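Local coordinates for phospholipase C-beta (PLC-beta) (PDB 3QR0), which is a multidomain phospholipase of the beta class, combining PH, EF-hand, TIM-barrel and C2 modules, with a calcium ion bound in the barrel, at residues K17-L22 against S134-S139; D46-F51 against E154-Y159; K59-L64 against I177-S182; L145-N150 against N755-L760. One frame throughout, in Å; residues are numbered along the deposited sequence.

Interaction 1: K17-L22 against S134-S139; sequences KVPEQL and SEEVFS
E136 meets P19 and L22 where the long C-terminal helix of the PH fold, 127-141, lies beside the short helix 20-24 that precedes the first strand of the domain. No hydrogen bond joins the two segments; the contact is close packing along one glutamate side chain. Its CB comes first, 3.7 Å from CD1 of L22, a methyl that also brushes E136 CG and comes from a buried leucine lying against W133 and V45. The chain then bends at chi2 (-62°), which lays the carboxylate alongside the helix, toward its C-terminal end, where it meets the proline, the N-cap residue of helix 20-24. E136 OE1 stops 3.6 Å from P19 CD and 3.7 Å from K17 O, while CD of E136 faces P19 CG, so the carboxylate rests against the saturated ring. Y140 OH makes a weak hydrogen bond to OE1, and K132 is a weak, long ion partner of OE2. One turn after E136, S139 folds its hydroxyl back onto the helix, OG giving a hydrogen bond of 2.7 Å to E136 O, with the donor tilted 21° from the carbonyl plane.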
loop_
_atom_site.group_PDB
_atom_site.type_symbol
_atom_site.label_atom_id
_atom_site.label_comp_id
_atom_site.label_asym_id
_atom_site.label_seq_id
_atom_site.Cartn_x
_atom_site.Cartn_y
_atom_site.Cartn_z
ATOM N N LYS A 17 17.714 0.252 -11.684
ATOM C CA LYS A 17 18.932 0.308 -12.479
ATOM C C LYS A 17 19.655 1.590 -12.094
ATOM O O LYS A 17 19.208 2.677 -12.445
ATOM C CB LYS A 17 18.589 0.300 -13.970
ATOM C CG LYS A 17 19.800 0.294 -14.878
ATOM C CD LYS A 17 19.439 -0.137 -16.286
ATOM C CE LYS A 17 20.665 -0.157 -17.176
ATOM N NZ LYS A 17 20.425 -0.902 -18.443
ATOM N N VAL A 18 20.746 1.460 -11.341
ATOM C CA VAL A 18 21.398 2.618 -10.733
ATOM C C VAL A 18 22.565 3.072 -11.597
ATOM O O VAL A 18 23.505 2.314 -11.790
ATOM C CB VAL A 18 21.909 2.302 -9.311
ATOM C CG1 VAL A 18 22.504 3.549 -8.658
ATOM C CG2 VAL A 18 20.784 1.750 -8.453
ATOM N N PRO A 19 22.510 4.311 -12.123
ATOM C CA PRO A 19 23.614 4.803 -12.950
ATOM C C PRO A 19 24.945 4.790 -12.209
ATOM O O PRO A 19 24.975 5.018 -10.999
ATOM C CB PRO A 19 23.212 6.252 -13.257
ATOM C CG PRO A 19 21.751 6.298 -13.065
ATOM C CD PRO A 19 21.437 5.313 -11.996
ATOM N N GLU A 20 26.033 4.539 -12.937
ATOM C CA GLU A 20 27.373 4.576 -12.346
ATOM C C GLU A 20 27.642 5.889 -11.594
ATOM O O GLU A 20 28.342 5.890 -10.583
ATOM C CB GLU A 20 28.451 4.344 -13.415
ATOM C CG GLU A 20 28.749 2.874 -13.682
ATOM C CD GLU A 20 29.543 2.225 -12.556
ATOM O OE1 GLU A 20 30.689 2.664 -12.303
ATOM O OE2 GLU A 20 29.024 1.276 -11.930
ATOM N N GLN A 21 27.075 6.990 -12.088
ATOM C CA GLN A 21 27.199 8.302 -11.448
ATOM C C GLN A 21 26.722 8.290 -9.994
ATOM O O GLN A 21 27.376 8.869 -9.130
ATOM C CB GLN A 21 26.411 9.355 -12.234
ATOM C CG GLN A 21 26.539 10.783 -11.694
ATOM C CD GLN A 21 25.637 11.770 -12.418
ATOM O OE1 GLN A 21 25.241 11.543 -13.561
ATOM N NE2 GLN A 21 25.305 12.875 -11.751
ATOM N N LEU A 22 25.588 7.638 -9.731
ATOM C CA LEU A 22 25.036 7.574 -8.373
ATOM C C LEU A 22 25.761 6.552 -7.502
ATOM O O LEU A 22 25.809 6.707 -6.280
ATOM C CB LEU A 22 23.532 7.260 -8.375
ATOM C CG LEU A 22 22.567 8.144 -9.181
ATOM C CD1 LEU A 22 21.271 8.339 -8.406
ATOM C CD2 LEU A 22 23.169 9.492 -9.573
ATOM N N SER A 134 16.947 13.388 -7.962
ATOM C CA SER A 134 15.531 13.410 -7.610
ATOM C C SER A 134 14.725 12.391 -8.414
ATOM O O SER A 134 13.896 11.674 -7.857
ATOM C CB SER A 134 14.947 14.809 -7.816
ATOM O OG SER A 134 13.679 14.913 -7.187
ATOM N N GLU A 135 14.977 12.323 -9.720
ATOM C CA GLU A 135 14.269 11.378 -10.581
ATOM C C GLU A 135 14.667 9.933 -10.296
ATOM O O GLU A 135 13.815 9.051 -10.257
ATOM C CB GLU A 135 14.505 11.703 -12.054
ATOM C CG GLU A 135 13.859 13.009 -12.467
ATOM C CD GLU A 135 14.167 13.398 -13.896
ATOM O OE1 GLU A 135 15.340 13.270 -14.316
ATOM O OE2 GLU A 135 13.232 13.849 -14.594
ATOM N N GLU A 136 15.955 9.699 -10.090
ATOM C CA GLU A 136 16.452 8.341 -9.870
ATOM C C GLU A 136 16.008 7.788 -8.525
ATOM O O GLU A 136 15.458 6.688 -8.457
ATOM C CB GLU A 136 17.981 8.294 -9.986
ATOM C CG GLU A 136 18.502 8.434 -11.414
ATOM C CD GLU A 136 18.038 7.321 -12.342
ATOM O OE1 GLU A 136 17.962 6.154 -11.899
ATOM O OE2 GLU A 136 17.758 7.620 -13.527
ATOM N N VAL A 137 16.237 8.554 -7.460
ATOM C CA VAL A 137 15.907 8.100 -6.109
ATOM C C VAL A 137 14.401 7.874 -5.936
ATOM O O VAL A 137 13.995 6.905 -5.296
ATOM C CB VAL A 137 16.430 9.076 -5.040
ATOM C CG1 VAL A 137 15.919 8.688 -3.656
ATOM C CG2 VAL A 137 17.947 9.097 -5.059
ATOM N N PHE A 138 13.580 8.751 -6.513
ATOM C CA PHE A 138 12.136 8.563 -6.452
ATOM C C PHE A 138 11.749 7.223 -7.091
ATOM O O PHE A 138 10.984 6.457 -6.506
ATOM C CB PHE A 138 11.381 9.708 -7.132
ATOM C CG PHE A 138 9.897 9.665 -6.894
ATOM C CD1 PHE A 138 9.344 10.286 -5.781
ATOM C CD2 PHE A 138 9.057 8.982 -7.764
ATOM C CE1 PHE A 138 7.967 10.235 -5.536
ATOM C CE2 PHE A 138 7.679 8.923 -7.531
ATOM C CZ PHE A 138 7.135 9.559 -6.412
ATOM N N SER A 139 12.289 6.941 -8.276
ATOM C CA SER A 139 11.980 5.689 -8.965
ATOM C C SER A 139 12.383 4.463 -8.132
ATOM O O SER A 139 11.677 3.463 -8.156
ATOM C CB SER A 139 12.600 5.640 -10.376
ATOM O OG SER A 139 14.002 5.439 -10.330
#

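Interaction 2: D46-F51 against E154-Y159; sequences DPKGYF and EWEKLY. With GOL (glycerol), chain F.
Y50 and K157 bring the two backbones nearest, their CA atoms 6.8 Å apart, where a tight PH-domain loop meets the EF-hand helix 151-165. The loop links strands 39-45 and 51-54 through a type I turn from D46 to G49. D46 shapes it from within: OD1 takes the K48 amide from above the carboxylate plane, an Asx turn, while OD2 accepts both Y50 N and F51 N. Two aromatic rings are thereby presented to one lysine. K157 leaves the helix with CG anti to its amide nitrogen (chi1 175°) and runs extended past both. Its CD lies over one face of the Y50 ring, and its CB is 3.8 Å from Y50 CD2. On the F51 side, CZ touches K157 CE at 3.6 Å, and K157 O sits in plane at the ring edge, 3.6 Å from CE2. The ammonium group forms a salt bridge with D66 and also donates to a water that in turn donates to Y50 O. A second water accepts from Y50 OH and donates to E156 OE1. The charges of K48 and E156 stay beyond salt-bridge range; a glycerol, probably from the crystallisation liquor, spans them, K48 NZ giving a 2.8 Å hydrogen bond to its O2, which donates to E156 OE1 over 2.7 Å.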
loop_
_atom_site.group_PDB
_atom_site.type_symbol
_atom_site.label_atom_id
_atom_site.label_comp_id
_atom_site.label_asym_id
_atom_site.label_seq_id
_atom_site.Cartn_x
_atom_site.Cartn_y
_atom_site.Cartn_z
ATOM N N ASP A 46 23.696 2.383 -3.295
ATOM C CA ASP A 46 24.253 1.053 -3.546
ATOM C C ASP A 46 23.813 0.574 -4.943
ATOM O O ASP A 46 22.826 1.074 -5.496
ATOM C CB ASP A 46 23.850 0.057 -2.465
ATOM C CG ASP A 46 22.392 -0.309 -2.538
ATOM O OD1 ASP A 46 22.080 -1.398 -3.067
ATOM O OD2 ASP A 46 21.562 0.508 -2.085
ATOM N N PRO A 47 24.546 -0.391 -5.525
ATOM C CA PRO A 47 24.231 -0.809 -6.895
ATOM C C PRO A 47 22.824 -1.387 -7.122
ATOM O O PRO A 47 22.388 -1.458 -8.274
ATOM C CB PRO A 47 25.299 -1.868 -7.196
ATOM C CG PRO A 47 26.404 -1.583 -6.264
ATOM C CD PRO A 47 25.763 -1.048 -5.016
ATOM N N LYS A 48 22.121 -1.789 -6.061
ATOM C CA LYS A 48 20.760 -2.333 -6.203
ATOM C C LYS A 48 19.651 -1.315 -5.939
ATOM O O LYS A 48 18.477 -1.663 -6.018
ATOM C CB LYS A 48 20.564 -3.537 -5.272
ATOM C CG LYS A 48 21.507 -4.702 -5.554
ATOM C CD LYS A 48 21.291 -5.274 -6.943
ATOM C CE LYS A 48 21.843 -6.690 -7.062
ATOM N NZ LYS A 48 21.429 -7.339 -8.333
ATOM N N GLY A 49 20.013 -0.071 -5.625
ATOM C CA GLY A 49 19.030 0.976 -5.355
ATOM C C GLY A 49 18.216 0.764 -4.083
ATOM O O GLY A 49 17.007 0.992 -4.073
ATOM N N TYR A 50 18.877 0.334 -3.008
ATOM C CA TYR A 50 18.202 0.083 -1.727
ATOM C C TYR A 50 18.493 1.121 -0.652
ATOM O O TYR A 50 17.669 1.321 0.243
ATOM C CB TYR A 50 18.579 -1.293 -1.177
ATOM C CG TYR A 50 18.120 -2.454 -2.029
ATOM C CD1 TYR A 50 16.884 -2.426 -2.684
ATOM C CD2 TYR A 50 18.903 -3.591 -2.162
ATOM C CE1 TYR A 50 16.456 -3.488 -3.456
ATOM C CE2 TYR A 50 18.475 -4.668 -2.933
ATOM C CZ TYR A 50 17.249 -4.606 -3.574
ATOM O OH TYR A 50 16.803 -5.655 -4.344
ATOM N N PHE A 51 19.663 1.754 -0.728
ATOM C CA PHE A 51 20.110 2.704 0.285
ATOM C C PHE A 51 20.729 3.937 -0.337
ATOM O O PHE A 51 21.416 3.842 -1.354
ATOM C CB PHE A 51 21.180 2.069 1.181
ATOM C CG PHE A 51 20.716 0.852 1.921
ATOM C CD1 PHE A 51 19.962 0.974 3.076
ATOM C CD2 PHE A 51 21.056 -0.420 1.475
ATOM C CE1 PHE A 51 19.530 -0.156 3.771
ATOM C CE2 PHE A 51 20.627 -1.555 2.160
ATOM C CZ PHE A 51 19.869 -1.422 3.310
ATOM N N GLU A 154 15.616 -9.828 0.317
ATOM C CA GLU A 154 15.874 -9.034 1.519
ATOM C C GLU A 154 17.206 -9.402 2.161
ATOM O O GLU A 154 17.855 -8.556 2.777
ATOM C CB GLU A 154 14.743 -9.175 2.540
ATOM C CG GLU A 154 13.453 -8.464 2.143
ATOM C CD GLU A 154 13.560 -6.933 2.165
ATOM O OE1 GLU A 154 14.568 -6.377 2.660
ATOM O OE2 GLU A 154 12.622 -6.281 1.666
ATOM N N TRP A 155 17.600 -10.665 2.017
ATOM C CA TRP A 155 18.895 -11.124 2.493
ATOM C C TRP A 155 19.995 -10.474 1.652
ATOM O O TRP A 155 21.021 -10.060 2.186
ATOM C CB TRP A 155 18.974 -12.647 2.419
ATOM C CG TRP A 155 20.060 -13.247 3.251
ATOM C CD1 TRP A 155 21.105 -14.006 2.810
ATOM C CD2 TRP A 155 20.205 -13.148 4.670
ATOM N NE1 TRP A 155 21.895 -14.384 3.868
ATOM C CE2 TRP A 155 21.366 -13.870 5.022
ATOM C CE3 TRP A 155 19.471 -12.514 5.678
ATOM C CZ2 TRP A 155 21.811 -13.980 6.339
ATOM C CZ3 TRP A 155 19.909 -12.627 6.992
ATOM C CH2 TRP A 155 21.072 -13.357 7.308
ATOM N N GLU A 156 19.761 -10.379 0.344
ATOM C CA GLU A 156 20.684 -9.706 -0.568
ATOM C C GLU A 156 20.785 -8.196 -0.282
ATOM O O GLU A 156 21.862 -7.617 -0.393
ATOM C CB GLU A 156 20.271 -9.949 -2.025
ATOM C CG GLU A 156 21.298 -9.486 -3.048
ATOM C CD GLU A 156 20.809 -9.618 -4.482
ATOM O OE1 GLU A 156 19.629 -9.310 -4.755
ATOM O OE2 GLU A 156 21.616 -10.013 -5.343
ATOM N N LYS A 157 19.670 -7.570 0.078
ATOM C CA LYS A 157 19.669 -6.169 0.523
ATOM C C LYS A 157 20.600 -5.958 1.723
ATOM O O LYS A 157 21.414 -5.027 1.735
ATOM C CB LYS A 157 18.251 -5.722 0.880
ATOM C CG LYS A 157 18.159 -4.327 1.473
ATOM C CD LYS A 157 16.740 -3.781 1.394
ATOM C CE LYS A 157 16.602 -2.487 2.186
ATOM N NZ LYS A 157 15.258 -1.862 2.002
ATOM N N LEU A 158 20.478 -6.830 2.719
ATOM C CA LEU A 158 21.372 -6.817 3.872
ATOM C C LEU A 158 22.822 -7.025 3.434
ATOM O O LEU A 158 23.732 -6.359 3.944
ATOM C CB LEU A 158 20.965 -7.900 4.882
ATOM C CG LEU A 158 21.840 -8.078 6.123
ATOM C CD1 LEU A 158 21.910 -6.782 6.925
ATOM C CD2 LEU A 158 21.319 -9.216 6.983
ATOM N N TYR A 159 23.034 -7.952 2.497
ATOM C CA TYR A 159 24.369 -8.211 1.953
ATOM C C TYR A 159 24.963 -6.944 1.337
ATOM O O TYR A 159 26.133 -6.625 1.564
ATOM C CB TYR A 159 24.336 -9.336 0.907
ATOM C CG TYR A 159 25.664 -9.570 0.223
ATOM C CD1 TYR A 159 26.638 -10.363 0.814
ATOM C CD2 TYR A 159 25.953 -8.983 -1.008
ATOM C CE1 TYR A 159 27.869 -10.573 0.197
ATOM C CE2 TYR A 159 27.183 -9.189 -1.638
ATOM C CZ TYR A 159 28.133 -9.985 -1.027
ATOM O OH TYR A 159 29.347 -10.197 -1.631
HETATM C C1 GOL F . 16.818 -8.976 -7.233
HETATM O O1 GOL F . 16.670 -10.377 -7.286
HETATM C C2 GOL F . 18.027 -8.579 -8.071
HETATM O O2 GOL F . 19.204 -8.767 -7.317
HETATM C C3 GOL F . 17.940 -7.126 -8.523
HETATM O O3 GOL F . 18.459 -6.995 -9.830
HETATM O O HOH W 1 17.608 -7.963 -3.613
HETATM O O HOH W 2 15.174 -0.065 -0.048
#

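Interaction 3: K59-L64 against I177-S182; sequences KEDTQL and IQKCLS
K179 and D61 make the whole direct contact here, although their CA atoms are 10.7 Å apart. The lysine projects from helix 174-181 with CG wedged between its amide nitrogen and carbonyl carbon (chi1 78°), and from there the chain is fully extended, carrying the ammonium group well clear of the helix. D61 comes from the opposite direction, out of the loop that leads into edge strand 63-66. The two ends meet in a salt bridge, K179 NZ to D61 OD2 at 3.0 Å, whose hydrogen bond is weak. The other oxygen is more distant, OD1 lying 3.7 Å from NZ, so the grip is one-sided. A water reinforces the link: it donates to T62 O at 2.7 Å and accepts from K179 NZ at 3.2 Å. The stronger partner of the ammonium group is E166, in a second salt bridge; shared between two acidic residues, the lysine is probably favoured in its charged form. E60 pairs likewise with K175, and T62 OG1 bonds to V165 O. Little surface is buried, and neither residue is deeply enclosed. The arrangement is that of a polar interdomain salt bridge at the protein surface, tying the rim of the PH-domain sheet to the EF-hand helices.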
loop_
_atom_site.group_PDB
_atom_site.type_symbol
_atom_site.label_atom_id
_atom_site.label_comp_id
_atom_site.label_asym_id
_atom_site.label_seq_id
_atom_site.Cartn_x
_atom_site.Cartn_y
_atom_site.Cartn_z
ATOM N N LYS A 59 32.242 10.536 12.673
ATOM C CA LYS A 59 31.157 9.651 13.093
ATOM C C LYS A 59 31.551 8.209 12.811
ATOM O O LYS A 59 32.012 7.895 11.720
ATOM C CB LYS A 59 29.854 9.978 12.358
ATOM C CG LYS A 59 29.263 11.333 12.709
ATOM C CD LYS A 59 28.361 11.271 13.918
ATOM C CE LYS A 59 26.948 10.881 13.532
ATOM N NZ LYS A 59 26.029 11.018 14.689
ATOM N N GLU A 60 31.353 7.343 13.799
ATOM C CA GLU A 60 31.733 5.934 13.704
ATOM C C GLU A 60 30.946 5.212 12.618
ATOM O O GLU A 60 31.528 4.556 11.758
ATOM C CB GLU A 60 31.517 5.257 15.062
ATOM C CG GLU A 60 31.831 3.774 15.121
ATOM C CD GLU A 60 31.800 3.245 16.550
ATOM O OE1 GLU A 60 32.625 3.702 17.371
ATOM O OE2 GLU A 60 30.952 2.375 16.845
ATOM N N ASP A 61 29.624 5.347 12.657
ATOM C CA ASP A 61 28.748 4.664 11.718
ATOM C C ASP A 61 28.538 5.478 10.441
ATOM O O ASP A 61 28.344 6.700 10.479
ATOM C CB ASP A 61 27.389 4.363 12.369
ATOM C CG ASP A 61 27.465 3.235 13.402
ATOM O OD1 ASP A 61 28.578 2.918 13.874
ATOM O OD2 ASP A 61 26.409 2.658 13.738
ATOM N N THR A 62 28.586 4.787 9.308
ATOM C CA THR A 62 28.161 5.364 8.047
ATOM C C THR A 62 26.683 5.697 8.163
ATOM O O THR A 62 25.902 4.903 8.694
ATOM C CB THR A 62 28.376 4.382 6.891
ATOM O OG1 THR A 62 29.779 4.125 6.749
ATOM C CG2 THR A 62 27.806 4.938 5.587
ATOM N N GLN A 63 26.316 6.886 7.691
ATOM C CA GLN A 63 24.942 7.355 7.743
ATOM C C GLN A 63 24.208 6.799 6.538
ATOM O O GLN A 63 24.810 6.595 5.484
ATOM C CB GLN A 63 24.897 8.880 7.730
ATOM C CG GLN A 63 25.683 9.524 8.857
ATOM C CD GLN A 63 25.182 9.103 10.217
ATOM O OE1 GLN A 63 25.815 8.305 10.909
ATOM N NE2 GLN A 63 24.028 9.616 10.598
ATOM N N LEU A 64 22.918 6.534 6.691
ATOM C CA LEU A 64 22.136 6.005 5.580
ATOM C C LEU A 64 20.660 6.338 5.678
ATOM O O LEU A 64 20.156 6.697 6.745
ATOM C CB LEU A 64 22.321 4.484 5.452
ATOM C CG LEU A 64 21.653 3.576 6.494
ATOM C CD1 LEU A 64 21.753 2.126 6.063
ATOM C CD2 LEU A 64 22.275 3.762 7.868
ATOM N N ILE A 177 27.810 -6.632 11.207
ATOM C CA ILE A 177 26.922 -7.765 10.947
ATOM C C ILE A 177 25.949 -7.947 12.109
ATOM O O ILE A 177 24.749 -8.107 11.899
ATOM C CB ILE A 177 27.701 -9.087 10.734
ATOM C CG1 ILE A 177 28.713 -8.946 9.590
ATOM C CG2 ILE A 177 26.732 -10.223 10.436
ATOM C CD1 ILE A 177 29.589 -10.156 9.394
ATOM N N GLN A 178 26.469 -7.905 13.333
ATOM C CA GLN A 178 25.635 -8.064 14.526
ATOM C C GLN A 178 24.624 -6.927 14.707
ATOM O O GLN A 178 23.454 -7.185 14.995
ATOM C CB GLN A 178 26.501 -8.216 15.782
ATOM C CG GLN A 178 27.084 -9.613 15.937
ATOM C CD GLN A 178 28.113 -9.714 17.046
ATOM O OE1 GLN A 178 28.697 -8.713 17.468
ATOM N NE2 GLN A 178 28.347 -10.934 17.522
ATOM N N LYS A 179 25.066 -5.681 14.531
ATOM C CA LYS A 179 24.176 -4.525 14.719
ATOM C C LYS A 179 23.018 -4.508 13.718
ATOM O O LYS A 179 21.926 -4.061 14.050
ATOM C CB LYS A 179 24.944 -3.196 14.659
ATOM C CG LYS A 179 25.308 -2.718 13.265
ATOM C CD LYS A 179 25.867 -1.308 13.270
ATOM C CE LYS A 179 26.071 -0.813 11.845
ATOM N NZ LYS A 179 26.876 0.432 11.786
ATOM N N CYS A 180 23.260 -4.986 12.497
ATOM C CA CYS A 180 22.210 -5.031 11.476
ATOM C C CYS A 180 21.151 -6.099 11.772
ATOM O O CYS A 180 20.034 -6.009 11.260
ATOM C CB CYS A 180 22.809 -5.262 10.081
ATOM S SG CYS A 180 23.756 -3.856 9.407
ATOM N N LEU A 181 21.489 -7.096 12.594
ATOM C CA LEU A 181 20.583 -8.220 12.869
ATOM C C LEU A 181 19.924 -8.195 14.252
ATOM O O LEU A 181 18.752 -8.557 14.372
ATOM C CB LEU A 181 21.310 -9.560 12.674
ATOM C CG LEU A 181 21.684 -9.940 11.237
ATOM C CD1 LEU A 181 22.549 -11.191 11.221
ATOM C CD2 LEU A 181 20.447 -10.142 10.373
ATOM N N SER A 182 20.651 -7.793 15.296
ATOM C CA SER A 182 20.097 -7.878 16.655
ATOM C C SER A 182 20.776 -6.975 17.689
ATOM O O SER A 182 21.968 -6.673 17.588
ATOM C CB SER A 182 20.146 -9.330 17.147
ATOM O OG SER A 182 19.374 -9.502 18.322
HETATM O O HOH W 3 25.624 2.422 9.608
#

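Interaction 4: L145-N150 against N755-L760; sequences LSLNKN and NRPLGL
L147, the last helical residue of 144-147, packs on P757 and R756, with the two closest CA atoms, those of L147 and P757, 6.5 Å apart. With CG anti to the carbonyl carbon (chi1 -68°), the side chain brings a single branch, CD2, onto the proline. This methyl lies 3.7 Å from P757 CD and 3.9 Å from P757 CG, crossing the pyrrolidine ring at a slant, and it is 3.9 Å from CD of R756. The backbone joins in, L147 O sitting 3.7 Å from P757 CG. This is a buried, apolar seam between the end of the PH domain and the antiparallel C2 sandwich, met here in the connection from strand 746-751 to strand 761-771. Bent at chi2 (-65°), R756 touches the leucine methyl through CD; its guanidinium lies oblique to that methyl, and NH1 bonds to A68 O, while P757 O accepts from Y69 OH. A glycerol, probably from the crystallisation liquor, takes a weak hydrogen bond from R756 NE. Further along, N148 is the first residue to leave the helix. K149 then curls back, its NZ donating to S146 O over 2.7 Å with a C=O...donor angle of 140° while also forming a salt bridge to E154.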
loop_
_atom_site.group_PDB
_atom_site.type_symbol
_atom_site.label_atom_id
_atom_site.label_comp_id
_atom_site.label_asym_id
_atom_site.label_seq_id
_atom_site.Cartn_x
_atom_site.Cartn_y
_atom_site.Cartn_z
ATOM N N LEU A 145 8.826 -3.919 -7.831
ATOM C CA LEU A 145 9.586 -5.155 -7.673
ATOM C C LEU A 145 10.408 -5.144 -6.386
ATOM O O LEU A 145 10.410 -6.130 -5.658
ATOM C CB LEU A 145 10.485 -5.417 -8.878
ATOM C CG LEU A 145 9.744 -5.846 -10.136
ATOM C CD1 LEU A 145 10.713 -5.989 -11.299
ATOM C CD2 LEU A 145 8.987 -7.155 -9.882
ATOM N N SER A 146 11.092 -4.034 -6.117
ATOM C CA SER A 146 11.890 -3.888 -4.897
ATOM C C SER A 146 11.014 -3.986 -3.651
ATOM O O SER A 146 11.361 -4.671 -2.687
ATOM C CB SER A 146 12.635 -2.549 -4.902
ATOM O OG SER A 146 13.390 -2.383 -3.716
ATOM N N LEU A 147 9.871 -3.308 -3.688
ATOM C CA LEU A 147 8.909 -3.327 -2.593
ATOM C C LEU A 147 8.260 -4.699 -2.347
ATOM O O LEU A 147 7.752 -4.947 -1.254
ATOM C CB LEU A 147 7.813 -2.289 -2.849
ATOM C CG LEU A 147 8.270 -0.831 -2.772
ATOM C CD1 LEU A 147 7.133 0.095 -3.216
ATOM C CD2 LEU A 147 8.755 -0.484 -1.364
ATOM N N ASN A 148 8.282 -5.573 -3.352
ATOM C CA ASN A 148 7.664 -6.899 -3.260
ATOM C C ASN A 148 8.630 -8.080 -3.249
ATOM O O ASN A 148 8.203 -9.227 -3.416
ATOM C CB ASN A 148 6.680 -7.073 -4.416
ATOM C CG ASN A 148 5.393 -6.341 -4.179
ATOM O OD1 ASN A 148 4.443 -6.922 -3.682
ATOM N ND2 ASN A 148 5.362 -5.052 -4.496
ATOM N N LYS A 149 9.917 -7.829 -3.026
ATOM C CA LYS A 149 10.892 -8.907 -3.119
ATOM C C LYS A 149 10.718 -9.942 -2.005
ATOM O O LYS A 149 10.236 -9.634 -0.909
ATOM C CB LYS A 149 12.331 -8.374 -3.178
ATOM C CG LYS A 149 12.823 -7.659 -1.951
ATOM C CD LYS A 149 14.118 -6.911 -2.270
ATOM C CE LYS A 149 14.480 -5.913 -1.200
ATOM N NZ LYS A 149 13.403 -4.909 -0.976
ATOM N N ASN A 150 11.100 -11.178 -2.316
ATOM C CA ASN A 150 10.960 -12.296 -1.393
ATOM C C ASN A 150 12.107 -12.232 -0.384
ATOM O O ASN A 150 12.964 -11.350 -0.474
ATOM C CB ASN A 150 10.950 -13.624 -2.178
ATOM C CG ASN A 150 10.280 -14.766 -1.417
ATOM O OD1 ASN A 150 9.890 -14.612 -0.260
ATOM N ND2 ASN A 150 10.159 -15.924 -2.067
ATOM N N ASN A 755 1.906 -0.170 4.494
ATOM C CA ASN A 755 2.214 -1.176 3.480
ATOM C C ASN A 755 3.621 -1.068 2.891
ATOM O O ASN A 755 3.857 -1.506 1.771
ATOM C CB ASN A 755 1.162 -1.205 2.352
ATOM C CG ASN A 755 1.039 -2.585 1.696
ATOM O OD1 ASN A 755 1.159 -3.618 2.362
ATOM N ND2 ASN A 755 0.802 -2.603 0.392
ATOM N N ARG A 756 4.558 -0.504 3.648
ATOM C CA ARG A 756 5.965 -0.556 3.263
ATOM C C ARG A 756 6.643 -1.742 3.956
ATOM O O ARG A 756 6.242 -2.133 5.056
ATOM C CB ARG A 756 6.685 0.759 3.586
ATOM C CG ARG A 756 6.289 1.931 2.671
ATOM C CD ARG A 756 6.718 1.680 1.225
ATOM N NE ARG A 756 6.471 2.818 0.343
ATOM C CZ ARG A 756 7.310 3.833 0.139
ATOM N NH1 ARG A 756 8.482 3.898 0.764
ATOM N NH2 ARG A 756 6.965 4.806 -0.695
ATOM N N PRO A 757 7.683 -2.312 3.319
ATOM C CA PRO A 757 8.336 -3.503 3.866
ATOM C C PRO A 757 9.015 -3.273 5.220
ATOM O O PRO A 757 9.691 -2.262 5.421
ATOM C CB PRO A 757 9.396 -3.858 2.804
ATOM C CG PRO A 757 9.096 -3.038 1.616
ATOM C CD PRO A 757 8.333 -1.847 2.079
ATOM N N LEU A 758 8.825 -4.213 6.136
ATOM C CA LEU A 758 9.636 -4.274 7.345
ATOM C C LEU A 758 11.080 -4.634 7.007
ATOM O O LEU A 758 11.993 -4.266 7.737
ATOM C CB LEU A 758 9.081 -5.313 8.331
ATOM C CG LEU A 758 8.063 -4.827 9.356
ATOM C CD1 LEU A 758 6.811 -4.363 8.667
ATOM C CD2 LEU A 758 7.760 -5.934 10.363
ATOM N N GLY A 759 11.271 -5.380 5.922
ATOM C CA GLY A 759 12.583 -5.893 5.534
ATOM C C GLY A 759 12.604 -7.410 5.626
ATOM O O GLY A 759 11.796 -8.094 4.989
ATOM N N LEU A 760 13.513 -7.937 6.439
ATOM C CA LEU A 760 13.666 -9.386 6.593
ATOM C C LEU A 760 12.481 -10.066 7.282
ATOM O O LEU A 760 12.274 -11.267 7.096
ATOM C CB LEU A 760 14.953 -9.698 7.367
ATOM C CG LEU A 760 16.259 -9.511 6.593
ATOM C CD1 LEU A 760 17.452 -9.546 7.539
ATOM C CD2 LEU A 760 16.384 -10.582 5.538
#

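How the interactions relate
Interactions 1, 2 and 4 lie where the PH domain faces the EF-hand and C2 domains, while interaction 3 lies at its outer edge. Interactions 2 and 4 have centres 11 Å apart, and 2 lies 14 Å from both 1 and 3, so the loop 46-51 and helix 151-165 form the middle of the group. V18 packs on the 46-51 loop, F51 on L64, L158 on C180 and L181, and Y50 on S146. Along the chain interaction 1 closes before interaction 4 opens; all other pairs alternate. Helices 127-141, 144-147 and 151-165 follow one another, carrying the chain from PH to EF-hand domain, and the C2 turn closes the junction from a distant part of the sequence.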